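Local coordinates for adherence and virulence protein A (Streptococcus pneumoniae, PDB 6PON) that probably binds fibronectin as a pneumococcal adhesion and virulence factor, its modelled part belonging to the NFACT family, at residues 143-148 and 156-161. Residues are numbered along the deposited sequence; the frame is centred on the assembly and turned at random.
Sequences IKHVGF and LLPGST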
loop_
_atom_site.group_PDB
_atom_site.type_symbol
_atom_site.label_atom_id
_atom_site.label_comp_id
_atom_site.label_asym_id
_atom_site.label_seq_id
_atom_site.Cartn_x
_atom_site.Cartn_y
_atom_site.Cartn_z
ATOM N N ILE B 143 -13.024 43.170 4.138
ATOM C CA ILE B 143 -13.575 43.501 2.837
ATOM C C ILE B 143 -15.062 43.201 2.748
ATOM O O ILE B 143 -15.758 43.822 1.940
ATOM C CB ILE B 143 -12.776 42.791 1.737
ATOM C CG1 ILE B 143 -12.784 43.637 0.462
ATOM C CG2 ILE B 143 -13.310 41.372 1.501
ATOM C CD1 ILE B 143 -11.860 43.104 -0.599
ATOM N N LYS B 144 -15.584 42.292 3.568
ATOM C CA LYS B 144 -17.022 42.035 3.621
ATOM C C LYS B 144 -17.486 42.184 5.065
ATOM O O LYS B 144 -17.314 41.264 5.870
ATOM C CB LYS B 144 -17.366 40.655 3.084
ATOM C CG LYS B 144 -17.872 40.683 1.656
ATOM C CD LYS B 144 -18.471 39.338 1.250
ATOM C CE LYS B 144 -17.399 38.326 0.937
ATOM N NZ LYS B 144 -17.927 36.927 0.954
ATOM N N HIS B 145 -18.080 43.332 5.393
ATOM C CA HIS B 145 -18.585 43.529 6.747
ATOM C C HIS B 145 -19.743 42.579 7.024
ATOM O O HIS B 145 -20.593 42.342 6.163
ATOM C CB HIS B 145 -19.025 44.975 6.952
ATOM C CG HIS B 145 -17.894 45.953 6.961
ATOM N ND1 HIS B 145 -18.019 47.235 7.457
ATOM C CD2 HIS B 145 -16.615 45.840 6.531
ATOM C CE1 HIS B 145 -16.863 47.865 7.344
ATOM N NE2 HIS B 145 -15.994 47.044 6.780
ATOM N N VAL B 146 -19.752 41.990 8.218
ATOM C CA VAL B 146 -20.844 41.119 8.655
ATOM C C VAL B 146 -21.200 41.536 10.071
ATOM O O VAL B 146 -20.395 41.359 10.993
ATOM C CB VAL B 146 -20.488 39.625 8.606
ATOM C CG1 VAL B 146 -21.775 38.778 8.578
ATOM C CG2 VAL B 146 -19.591 39.296 7.411
ATOM N N GLY B 147 -22.386 42.103 10.247
ATOM C CA GLY B 147 -22.777 42.635 11.534
ATOM C C GLY B 147 -23.216 41.557 12.495
ATOM O O GLY B 147 -23.283 40.367 12.176
ATOM N N PHE B 148 -23.528 41.994 13.708
ATOM C CA PHE B 148 -24.067 41.092 14.712
ATOM C C PHE B 148 -25.493 40.664 14.364
ATOM O O PHE B 148 -26.299 41.466 13.879
ATOM C CB PHE B 148 -24.045 41.771 16.078
ATOM C CG PHE B 148 -24.641 40.942 17.176
ATOM C CD1 PHE B 148 -23.883 39.976 17.819
ATOM C CD2 PHE B 148 -25.956 41.133 17.573
ATOM C CE1 PHE B 148 -24.428 39.215 18.840
ATOM C CE2 PHE B 148 -26.507 40.370 18.595
ATOM C CZ PHE B 148 -25.744 39.409 19.226
ATOM N N LEU B 156 -17.772 40.564 12.085
ATOM C CA LEU B 156 -16.697 40.957 11.176
ATOM C C LEU B 156 -16.860 42.441 10.892
ATOM O O LEU B 156 -17.421 42.850 9.878
ATOM C CB LEU B 156 -16.700 40.125 9.900
ATOM C CG LEU B 156 -16.386 38.654 10.169
ATOM C CD1 LEU B 156 -16.142 37.914 8.884
ATOM C CD2 LEU B 156 -15.194 38.525 11.095
ATOM N N LEU B 157 -16.353 43.256 11.809
ATOM C CA LEU B 157 -16.497 44.698 11.686
ATOM C C LEU B 157 -15.234 45.341 12.229
ATOM O O LEU B 157 -14.606 44.784 13.137
ATOM C CB LEU B 157 -17.735 45.212 12.447
ATOM C CG LEU B 157 -19.157 44.875 11.950
ATOM C CD1 LEU B 157 -20.196 45.240 13.000
ATOM C CD2 LEU B 157 -19.504 45.592 10.631
ATOM N N PRO B 158 -14.817 46.480 11.679
ATOM C CA PRO B 158 -13.690 47.218 12.274
ATOM C C PRO B 158 -13.879 47.385 13.777
ATOM O O PRO B 158 -14.982 47.656 14.256
ATOM C CB PRO B 158 -13.721 48.571 11.550
ATOM C CG PRO B 158 -14.414 48.290 10.240
ATOM C CD PRO B 158 -15.355 47.133 10.467
ATOM N N GLY B 159 -12.793 47.194 14.524
ATOM C CA GLY B 159 -12.799 47.308 15.963
ATOM C C GLY B 159 -13.101 46.019 16.705
ATOM O O GLY B 159 -12.689 45.876 17.857
ATOM N N SER B 160 -13.822 45.084 16.076
ATOM C CA SER B 160 -14.059 43.783 16.681
ATOM C C SER B 160 -12.759 42.991 16.757
ATOM O O SER B 160 -11.868 43.126 15.909
ATOM C CB SER B 160 -15.097 42.979 15.882
ATOM O OG SER B 160 -16.392 43.563 15.930
ATOM N N THR B 161 -12.661 42.155 17.793
ATOM C CA THR B 161 -11.522 41.264 17.941
ATOM C C THR B 161 -11.648 40.114 16.952
ATOM O O THR B 161 -12.741 39.576 16.745
ATOM C CB THR B 161 -11.453 40.740 19.373
ATOM O OG1 THR B 161 -11.431 41.854 20.272
ATOM C CG2 THR B 161 -10.198 39.889 19.585
#
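Val146 and Leu156 face each other as a single antiparallel bridge, a hydrogen-bonded pair that ties together the base of the surface loop following strand 139-142. Val146 N gives a nearly straight bond to Leu156 O (167° at the hydrogen), and Leu156 N returns one of 3.0 Å to Val146 O, lying in that carbonyl's plane. Leu156 O also receives a CA-H...O contact from His145. On one side of the bridge the two side chains run side by side in the same direction: Val146 CG2, turned anti to its own carbonyl carbon, rests 3.9 Å from Leu156 CB. Leu156, long and apolar, is buried and reaches on to Asn128 and Leu130 of strand 128-133, packing the loop against the sheet. The other side carries His145, Leu157 and Pro158. Here Leu157 crosses the histidine at about a right angle, with CD2 3.8 Å from His145 CB, while its other methyl, CD1, meets Gly147 CA. Flat and aromatic, the His145 ring offers a face to the proline in a CH-pi contact; its NE2 is hydrogen-bonded to Glu141, which helps hold the ring in this orientation. Pro158 and Gly159 then suit the type II turn from Leu157 to Ser160, glycine taking the positive phi of 90°. Pro158 CD sits off-centre over the ring, 3.5 Å from His145 CE1.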